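Local atomic coordinates of (S)-imine reductase (Streptomyces sp. GF3546, PDB entry 4OQY), a protein that catalyses the NADPH-dependent, S-selective reduction of imines to amines. Residues His243-His248 against Val256-Val261; Gly118-Pro123 against Gln170-Ile175; Ala72-Leu77 against Ala100-Lys105. All blocks are in the same frame, centred on the assembly; numbering follows the deposited sequence.

Contact 1: His243-His248 against Val256-Val261; sequences HVLHTH and VLPAAV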
loop_
_atom_site.group_PDB
_atom_site.type_symbol
_atom_site.label_atom_id
_atom_site.label_comp_id
_atom_site.label_asym_id
_atom_site.label_seq_id
_atom_site.Cartn_x
_atom_site.Cartn_y
_atom_site.Cartn_z
ATOM N N HIS B 243 16.966 3.414 -5.510
ATOM C CA HIS B 243 17.513 3.199 -4.169
ATOM C C HIS B 243 16.785 2.061 -3.430
ATOM O O HIS B 243 17.426 1.243 -2.755
ATOM C CB HIS B 243 17.435 4.482 -3.323
ATOM C CG HIS B 243 18.397 5.551 -3.744
ATOM N ND1 HIS B 243 19.407 5.323 -4.652
ATOM C CD2 HIS B 243 18.543 6.838 -3.347
ATOM C CE1 HIS B 243 20.116 6.424 -4.821
ATOM N NE2 HIS B 243 19.611 7.360 -4.043
ATOM N N VAL B 244 15.456 2.034 -3.533
ATOM C CA VAL B 244 14.658 0.937 -2.980
ATOM C C VAL B 244 15.112 -0.421 -3.565
ATOM O O VAL B 244 15.395 -1.363 -2.845
ATOM C CB VAL B 244 13.140 1.162 -3.212
ATOM C CG1 VAL B 244 12.346 -0.102 -2.899
ATOM C CG2 VAL B 244 12.615 2.322 -2.352
ATOM N N LEU B 245 15.192 -0.504 -4.885
ATOM C CA LEU B 245 15.623 -1.752 -5.519
ATOM C C LEU B 245 17.005 -2.214 -4.995
ATOM O O LEU B 245 17.169 -3.368 -4.605
ATOM C CB LEU B 245 15.613 -1.609 -7.063
ATOM C CG LEU B 245 16.089 -2.866 -7.800
ATOM C CD1 LEU B 245 15.208 -4.056 -7.440
ATOM C CD2 LEU B 245 16.145 -2.662 -9.308
ATOM N N HIS B 246 17.976 -1.311 -4.964
ATOM C CA HIS B 246 19.311 -1.678 -4.580
ATOM C C HIS B 246 19.364 -2.058 -3.118
ATOM O O HIS B 246 20.108 -2.926 -2.754
ATOM C CB HIS B 246 20.277 -0.550 -4.890
ATOM C CG HIS B 246 20.490 -0.332 -6.358
ATOM N ND1 HIS B 246 20.883 0.878 -6.876
ATOM C CD2 HIS B 246 20.319 -1.150 -7.421
ATOM C CE1 HIS B 246 20.983 0.791 -8.190
ATOM N NE2 HIS B 246 20.648 -0.435 -8.548
ATOM N N THR B 247 18.570 -1.405 -2.289
ATOM C CA THR B 247 18.498 -1.770 -0.870
ATOM C C THR B 247 18.092 -3.226 -0.677
ATOM O O THR B 247 18.730 -3.958 0.077
ATOM C CB THR B 247 17.514 -0.840 -0.154
ATOM O OG1 THR B 247 17.991 0.503 -0.273
ATOM C CG2 THR B 247 17.377 -1.215 1.310
ATOM N N HIS B 248 17.038 -3.651 -1.371
ATOM C CA HIS B 248 16.612 -5.046 -1.298
ATOM C C HIS B 248 17.608 -6.025 -1.924
ATOM O O HIS B 248 17.835 -7.105 -1.381
ATOM C CB HIS B 248 15.221 -5.239 -1.892
ATOM C CG HIS B 248 14.157 -4.526 -1.120
ATOM N ND1 HIS B 248 13.628 -5.023 0.052
ATOM C CD2 HIS B 248 13.584 -3.316 -1.304
ATOM C CE1 HIS B 248 12.748 -4.165 0.533
ATOM N NE2 HIS B 248 12.700 -3.123 -0.273
ATOM N N VAL B 256 11.532 -9.619 -6.415
ATOM C CA VAL B 256 10.453 -9.736 -7.403
ATOM C C VAL B 256 9.587 -8.484 -7.387
ATOM O O VAL B 256 9.308 -7.846 -8.425
ATOM C CB VAL B 256 9.605 -11.021 -7.178
ATOM C CG1 VAL B 256 8.352 -11.014 -8.046
ATOM C CG2 VAL B 256 10.440 -12.262 -7.488
ATOM N N LEU B 257 9.182 -8.094 -6.192
ATOM C CA LEU B 257 8.325 -6.946 -6.070
ATOM C C LEU B 257 9.011 -5.585 -6.360
ATOM O O LEU B 257 8.542 -4.833 -7.207
ATOM C CB LEU B 257 7.658 -6.955 -4.690
ATOM C CG LEU B 257 6.616 -5.877 -4.477
ATOM C CD1 LEU B 257 5.431 -6.082 -5.412
ATOM C CD2 LEU B 257 6.183 -5.903 -3.014
ATOM N N PRO B 258 10.100 -5.253 -5.653
ATOM C CA PRO B 258 10.741 -3.988 -6.030
ATOM C C PRO B 258 11.263 -3.975 -7.494
ATOM O O PRO B 258 11.329 -2.917 -8.095
ATOM C CB PRO B 258 11.894 -3.845 -5.046
ATOM C CG PRO B 258 12.077 -5.176 -4.415
ATOM C CD PRO B 258 10.805 -5.954 -4.570
ATOM N N ALA B 259 11.625 -5.115 -8.063
ATOM C CA ALA B 259 12.051 -5.097 -9.464
ATOM C C ALA B 259 10.891 -4.722 -10.365
ATOM O O ALA B 259 11.078 -3.989 -11.344
ATOM C CB ALA B 259 12.678 -6.420 -9.874
ATOM N N ALA B 260 9.691 -5.199 -10.038
ATOM C CA ALA B 260 8.512 -4.885 -10.831
ATOM C C ALA B 260 8.165 -3.419 -10.739
ATOM O O ALA B 260 7.801 -2.800 -11.720
ATOM C CB ALA B 260 7.329 -5.746 -10.414
ATOM N N VAL B 261 8.266 -2.841 -9.533
ATOM C CA VAL B 261 8.078 -1.425 -9.398
ATOM C C VAL B 261 9.086 -0.616 -10.229
ATOM O O VAL B 261 8.734 0.350 -10.893
ATOM C CB VAL B 261 8.172 -1.030 -7.896
ATOM C CG1 VAL B 261 8.178 0.471 -7.746
ATOM C CG2 VAL B 261 7.040 -1.693 -7.129
#
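P258 wedges between V244, L245 and H248 where helices 234-251 and 256-270 form an antiparallel helical hairpin in the all-helical C-terminal domain. The two short segments run at 158° to one another, their axes 9.1 Å apart at closest approach. Sitting in the first turn of its helix, where a backbone N-H is not needed for an i-to-i-4 bond, P258 can offer its ring to the partner helix without breaking its own. Three side chains receive it.

H248 approaches at about a right angle, with CD2 3.9 Å from P258 CG. Its imidazole stands beside the backbone N (chi1 -65°), which brings CB, CG and CD2 all against P258 CG, while V244 CG1 of the same helix fills in at the ring's edge, in its plane. V244 itself adds a looser touch, CG1 to P258 CB at 4.3 Å. The polar end of H248 looks to the other subunit: NE2 is hydrogen-bonded to T174 OG1 of the second subunit, although the position of this OG1 is less certain. Q185 and L189 of helix 163-192 in the same chain pack against H248; the contact borders the second subunit.

L245 leaves its helix obliquely, but with CG anti to the backbone N (chi1 179°) its CD1 branch swings across, coming 4.1 Å from P258 CB and 3.8 Å from A259 N. The contact is made by van der Waals packing, mostly of carbon on carbon, and at its rim L245 CD1 lies 4.2 Å from A259 CB.

Contact 2: Gly118-Pro123 against Gln170-Ile175; sequences GVQVPP and QAQMTI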
loop_
_atom_site.group_PDB
_atom_site.type_symbol
_atom_site.label_atom_id
_atom_site.label_comp_id
_atom_site.label_asym_id
_atom_site.label_seq_id
_atom_site.Cartn_x
_atom_site.Cartn_y
_atom_site.Cartn_z
ATOM N N GLY B 118 -19.818 -6.982 -4.843
ATOM C CA GLY B 118 -18.423 -7.030 -4.370
ATOM C C GLY B 118 -18.328 -6.508 -2.929
ATOM O O GLY B 118 -18.356 -5.294 -2.706
ATOM N N VAL B 119 -18.250 -7.425 -1.970
ATOM C CA VAL B 119 -18.289 -7.068 -0.537
ATOM C C VAL B 119 -16.932 -6.487 -0.173
ATOM O O VAL B 119 -15.900 -7.060 -0.510
ATOM C CB VAL B 119 -18.652 -8.280 0.351
ATOM C CG1 VAL B 119 -18.649 -7.900 1.836
ATOM C CG2 VAL B 119 -20.019 -8.826 -0.058
ATOM N N GLN B 120 -16.926 -5.329 0.470
ATOM C CA GLN B 120 -15.675 -4.611 0.678
ATOM C C GLN B 120 -15.004 -4.919 1.999
ATOM O O GLN B 120 -13.897 -4.428 2.238
ATOM C CB GLN B 120 -15.904 -3.106 0.596
ATOM C CG GLN B 120 -16.378 -2.643 -0.762
ATOM C CD GLN B 120 -17.024 -1.294 -0.684
ATOM O OE1 GLN B 120 -16.664 -0.474 0.167
ATOM N NE2 GLN B 120 -17.991 -1.046 -1.552
ATOM N N VAL B 121 -15.661 -5.724 2.833
ATOM C CA VAL B 121 -15.248 -5.943 4.196
ATOM C C VAL B 121 -15.224 -7.425 4.540
ATOM O O VAL B 121 -15.950 -8.212 3.955
ATOM C CB VAL B 121 -16.213 -5.258 5.184
ATOM C CG1 VAL B 121 -16.190 -3.746 5.013
ATOM C CG2 VAL B 121 -17.633 -5.787 5.015
ATOM N N PRO B 122 -14.416 -7.800 5.546
ATOM C CA PRO B 122 -14.466 -9.163 6.077
ATOM C C PRO B 122 -15.722 -9.419 6.951
ATOM O O PRO B 122 -16.403 -8.471 7.394
ATOM C CB PRO B 122 -13.198 -9.232 6.937
ATOM C CG PRO B 122 -13.071 -7.847 7.457
ATOM C CD PRO B 122 -13.464 -6.963 6.298
ATOM N N PRO B 123 -16.018 -10.700 7.218
ATOM C CA PRO B 123 -17.268 -11.060 7.876
ATOM C C PRO B 123 -17.629 -10.323 9.167
ATOM O O PRO B 123 -18.796 -10.000 9.334
ATOM C CB PRO B 123 -17.098 -12.549 8.151
ATOM C CG PRO B 123 -16.222 -13.008 7.047
ATOM C CD PRO B 123 -15.242 -11.899 6.843
ATOM N N GLN B 170 -12.158 -6.221 -7.617
ATOM C CA GLN B 170 -10.824 -6.632 -7.980
ATOM C C GLN B 170 -9.842 -5.454 -7.921
ATOM O O GLN B 170 -8.669 -5.666 -7.689
ATOM C CB GLN B 170 -10.803 -7.297 -9.367
ATOM C CG GLN B 170 -11.672 -8.562 -9.509
ATOM C CD GLN B 170 -11.343 -9.670 -8.514
ATOM O OE1 GLN B 170 -12.188 -10.518 -8.208
ATOM N NE2 GLN B 170 -10.138 -9.660 -7.990
ATOM N N ALA B 171 -10.313 -4.229 -8.153
ATOM C CA ALA B 171 -9.455 -3.046 -7.976
ATOM C C ALA B 171 -9.052 -2.924 -6.515
ATOM O O ALA B 171 -7.888 -2.694 -6.190
ATOM C CB ALA B 171 -10.152 -1.783 -8.457
ATOM N N GLN B 172 -10.036 -3.073 -5.641
ATOM C CA GLN B 172 -9.783 -3.060 -4.201
ATOM C C GLN B 172 -8.763 -4.133 -3.798
ATOM O O GLN B 172 -7.850 -3.863 -3.035
ATOM C CB GLN B 172 -11.113 -3.207 -3.432
ATOM C CG GLN B 172 -11.004 -3.482 -1.944
ATOM C CD GLN B 172 -12.366 -3.567 -1.253
ATOM O OE1 GLN B 172 -13.366 -2.985 -1.701
ATOM N NE2 GLN B 172 -12.402 -4.285 -0.131
ATOM N N MET B 173 -8.892 -5.340 -4.349
ATOM C CA MET B 173 -8.002 -6.425 -3.982
ATOM C C MET B 173 -6.618 -6.229 -4.599
ATOM O O MET B 173 -5.644 -6.656 -4.010
ATOM C CB MET B 173 -8.623 -7.782 -4.308
ATOM C CG MET B 173 -9.908 -8.069 -3.533
ATOM S SD MET B 173 -9.840 -7.671 -1.779
ATOM C CE MET B 173 -8.727 -8.989 -1.281
ATOM N N THR B 174 -6.524 -5.529 -5.733
ATOM C CA THR B 174 -5.221 -5.167 -6.307
ATOM C C THR B 174 -4.376 -4.347 -5.321
ATOM O O THR B 174 -3.208 -4.655 -5.028
ATOM C CB THR B 174 -5.397 -4.355 -7.627
ATOM O OG1 THR B 174 -6.163 -5.109 -8.576
ATOM C CG2 THR B 174 -4.061 -3.989 -8.222
ATOM N N ILE B 175 -4.987 -3.301 -4.806
ATOM C CA ILE B 175 -4.353 -2.449 -3.825
ATOM C C ILE B 175 -4.085 -3.202 -2.525
ATOM O O ILE B 175 -3.004 -3.074 -1.948
ATOM C CB ILE B 175 -5.222 -1.215 -3.560
ATOM C CG1 ILE B 175 -5.273 -0.359 -4.824
ATOM C CG2 ILE B 175 -4.702 -0.426 -2.363
ATOM C CD1 ILE B 175 -6.355 0.703 -4.803
#
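Q172 reaches Q120 across the seam between the two domains, from the long helix 163-192 that leads out of the Rossmann domain into the helical C-terminal domain. Q120 follows directly on strand 113-119, where the chain leaves the sheet.

One hydrogen bond joins the segments. Q172 NE2 donates to the backbone O of Q120 at 2.8 Å, with a bent N-H...O angle of 140°; it approaches from the flank of the carbonyl and tilted out of its plane. The helix can span the gap because Q172 holds CG anti to its backbone N (chi1 169°) and continues extended beyond CG, bringing the amide to the loop while the nearest CA atoms, those of Q120 and Q172, remain 7.8 Å apart.

Packing comes from the same two residues. Their side chains cross at about a right angle and their amide planes stand 84° apart, so the amides do not stack; instead the Q172 amide oxygen comes up against Q120 CG and CB. Y134 of the adjoining strand 132-136 touches both glutamines, and backbone bonds from G118 to Y134 and from Q120 to S132 tie the segment to that strand. The V119 CB points away from the helix, and its side chain lies near that of M14, an NADPH-binding residue.

The bond uses just one end of the amide. Q172 OE1 is buried without a hydrogen-bonding partner, resting against C-H groups, with Q120 CG at 3.2 Å and Q120 CB at 3.4 Å.

Contact 3: Ala72-Leu77 against Ala100-Lys105; sequences AVYAIL and AREAAK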
loop_
_atom_site.group_PDB
_atom_site.type_symbol
_atom_site.label_atom_id
_atom_site.label_comp_id
_atom_site.label_asym_id
_atom_site.label_seq_id
_atom_site.Cartn_x
_atom_site.Cartn_y
_atom_site.Cartn_z
ATOM N N ALA B 72 -17.713 -22.689 -7.918
ATOM C CA ALA B 72 -18.554 -23.170 -6.824
ATOM C C ALA B 72 -20.023 -22.836 -7.047
ATOM O O ALA B 72 -20.907 -23.646 -6.790
ATOM C CB ALA B 72 -18.103 -22.553 -5.509
ATOM N N VAL B 73 -20.265 -21.634 -7.550
ATOM C CA VAL B 73 -21.588 -21.208 -7.947
ATOM C C VAL B 73 -22.207 -22.147 -9.005
ATOM O O VAL B 73 -23.322 -22.630 -8.829
ATOM C CB VAL B 73 -21.551 -19.770 -8.486
ATOM C CG1 VAL B 73 -22.885 -19.390 -9.118
ATOM C CG2 VAL B 73 -21.193 -18.796 -7.375
ATOM N N TYR B 74 -21.491 -22.382 -10.096
ATOM C CA TYR B 74 -21.984 -23.282 -11.138
ATOM C C TYR B 74 -22.180 -24.723 -10.673
ATOM O O TYR B 74 -23.145 -25.365 -11.055
ATOM C CB TYR B 74 -21.062 -23.272 -12.346
ATOM C CG TYR B 74 -21.125 -21.973 -13.119
ATOM C CD1 TYR B 74 -22.333 -21.496 -13.616
ATOM C CD2 TYR B 74 -19.977 -21.214 -13.344
ATOM C CE1 TYR B 74 -22.395 -20.309 -14.334
ATOM C CE2 TYR B 74 -20.027 -20.028 -14.048
ATOM C CZ TYR B 74 -21.236 -19.582 -14.531
ATOM O OH TYR B 74 -21.258 -18.410 -15.232
ATOM N N ALA B 75 -21.282 -25.214 -9.831
ATOM C CA ALA B 75 -21.417 -26.563 -9.295
ATOM C C ALA B 75 -22.734 -26.723 -8.565
ATOM O O ALA B 75 -23.388 -27.746 -8.672
ATOM C CB ALA B 75 -20.267 -26.881 -8.364
ATOM N N ILE B 76 -23.122 -25.704 -7.811
ATOM C CA ILE B 76 -24.374 -25.762 -7.075
ATOM C C ILE B 76 -25.587 -25.529 -7.990
ATOM O O ILE B 76 -26.593 -26.214 -7.852
ATOM C CB ILE B 76 -24.366 -24.770 -5.885
ATOM C CG1 ILE B 76 -23.372 -25.281 -4.837
ATOM C CG2 ILE B 76 -25.765 -24.632 -5.294
ATOM C CD1 ILE B 76 -23.043 -24.321 -3.716
ATOM N N LEU B 77 -25.497 -24.586 -8.928
ATOM C CA LEU B 77 -26.679 -24.164 -9.684
ATOM C C LEU B 77 -26.932 -24.923 -10.995
ATOM O O LEU B 77 -28.089 -25.089 -11.380
ATOM C CB LEU B 77 -26.668 -22.643 -9.909
ATOM C CG LEU B 77 -26.743 -21.810 -8.609
ATOM C CD1 LEU B 77 -26.765 -20.321 -8.928
ATOM C CD2 LEU B 77 -27.948 -22.177 -7.760
ATOM N N ALA B 100 -18.423 -12.588 -14.258
ATOM C CA ALA B 100 -19.691 -11.956 -13.867
ATOM C C ALA B 100 -20.596 -11.728 -15.090
ATOM O O ALA B 100 -21.806 -11.978 -15.046
ATOM C CB ALA B 100 -19.426 -10.639 -13.138
ATOM N N ARG B 101 -19.998 -11.259 -16.182
ATOM C CA ARG B 101 -20.753 -10.987 -17.403
ATOM C C ARG B 101 -21.341 -12.279 -17.946
ATOM O O ARG B 101 -22.508 -12.329 -18.339
ATOM C CB ARG B 101 -19.863 -10.310 -18.443
ATOM C CG ARG B 101 -19.554 -8.871 -18.082
ATOM C CD ARG B 101 -18.382 -8.306 -18.859
ATOM N NE ARG B 101 -18.121 -6.923 -18.461
ATOM C CZ ARG B 101 -16.925 -6.358 -18.308
ATOM N NH1 ARG B 101 -15.799 -7.030 -18.508
ATOM N NH2 ARG B 101 -16.861 -5.084 -17.939
ATOM N N GLU B 102 -20.536 -13.333 -17.936
ATOM C CA GLU B 102 -20.978 -14.633 -18.407
ATOM C C GLU B 102 -22.093 -15.184 -17.520
ATOM O O GLU B 102 -23.071 -15.744 -17.998
ATOM C CB GLU B 102 -19.770 -15.575 -18.461
ATOM C CG GLU B 102 -20.043 -17.059 -18.685
ATOM C CD GLU B 102 -18.753 -17.866 -18.693
ATOM O OE1 GLU B 102 -18.128 -18.034 -17.618
ATOM O OE2 GLU B 102 -18.354 -18.338 -19.788
ATOM N N ALA B 103 -21.932 -15.032 -16.209
ATOM C CA ALA B 103 -22.924 -15.540 -15.280
ATOM C C ALA B 103 -24.268 -14.852 -15.431
ATOM O O ALA B 103 -25.307 -15.509 -15.343
ATOM C CB ALA B 103 -22.411 -15.433 -13.863
ATOM N N ALA B 104 -24.255 -13.541 -15.659
ATOM C CA ALA B 104 -25.499 -12.785 -15.879
ATOM C C ALA B 104 -26.282 -13.304 -17.095
ATOM O O ALA B 104 -27.509 -13.508 -17.028
ATOM C CB ALA B 104 -25.197 -11.306 -16.029
ATOM N N LYS B 105 -25.559 -13.526 -18.191
ATOM C CA LYS B 105 -26.129 -14.123 -19.392
ATOM C C LYS B 105 -26.701 -15.523 -19.142
ATOM O O LYS B 105 -27.786 -15.865 -19.607
ATOM C CB LYS B 105 -25.039 -14.275 -20.459
ATOM C CG LYS B 105 -24.498 -13.013 -21.110
ATOM C CD LYS B 105 -23.347 -13.392 -22.023
ATOM C CE LYS B 105 -23.004 -12.361 -23.078
ATOM N NZ LYS B 105 -22.118 -11.337 -22.482
HETATM O O HOH W 1 -19.103 -17.144 -15.459
#
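The phenol of Y74 reaches across to helix 97-109 and ends with its hydroxyl against A103. A water lies in the ring plane at the edge, beside OH, and W106, one turn further along helix 97-109, meets the ring in an edge-to-face arrangement. A103 CB comes to the ring obliquely, 4.4 Å from Y74 CZ.

The closest approach is made by the hydroxyl: Y74 OH stands 3.3 Å from A103 CA and 3.5 Å from A103 CB. At A103, with only a methyl for a side chain, the hydroxyl comes right up to CA. Y74 CG is anti to its own carbonyl carbon (chi1 -70°), and the long side chain thereby bridges segments whose nearest CA atoms, those of Y74 and A103, are 8.8 Å apart.

E102 joins through the water. Its chain, anti at chi1 (169°) and extended beyond CG, carries OE1 to a short bond donated by the water, which in turn accepts from Y74 OH; the nearest direct approach of E102 is CG, 3.9 Å from Y74 OH.

Helices 70-77 and 97-109 are successive crossover helices of a Rossmann fold, following the neighbouring parallel strands 62-65 and 88-91, with helix 70-77 packing on strand 62-65 and helix 97-109 on strand 113-119.

In the fold
The three contacts illustrate how a two-domain reductase is assembled at different levels. Contact 3 joins helices within the Rossmann domain, contact 2 ties that domain to the interdomain helix 163-192, and contact 1 closes a hairpin in the C-terminal domain. The centres of contacts 2 and 3 are about 20 Å apart, those of contacts 1 and 2 about 26 Å, and those of contacts 1 and 3 about 40 Å. Contacts 1 and 2 both border the second subunit. This chain's own NADPH site, empty in the model, lies near contact 2, V119 and M14 side chains being about 4 Å apart; V244 of contact 1 is about 10 Å from a bound NADPH, consistent with active sites shared between subunits.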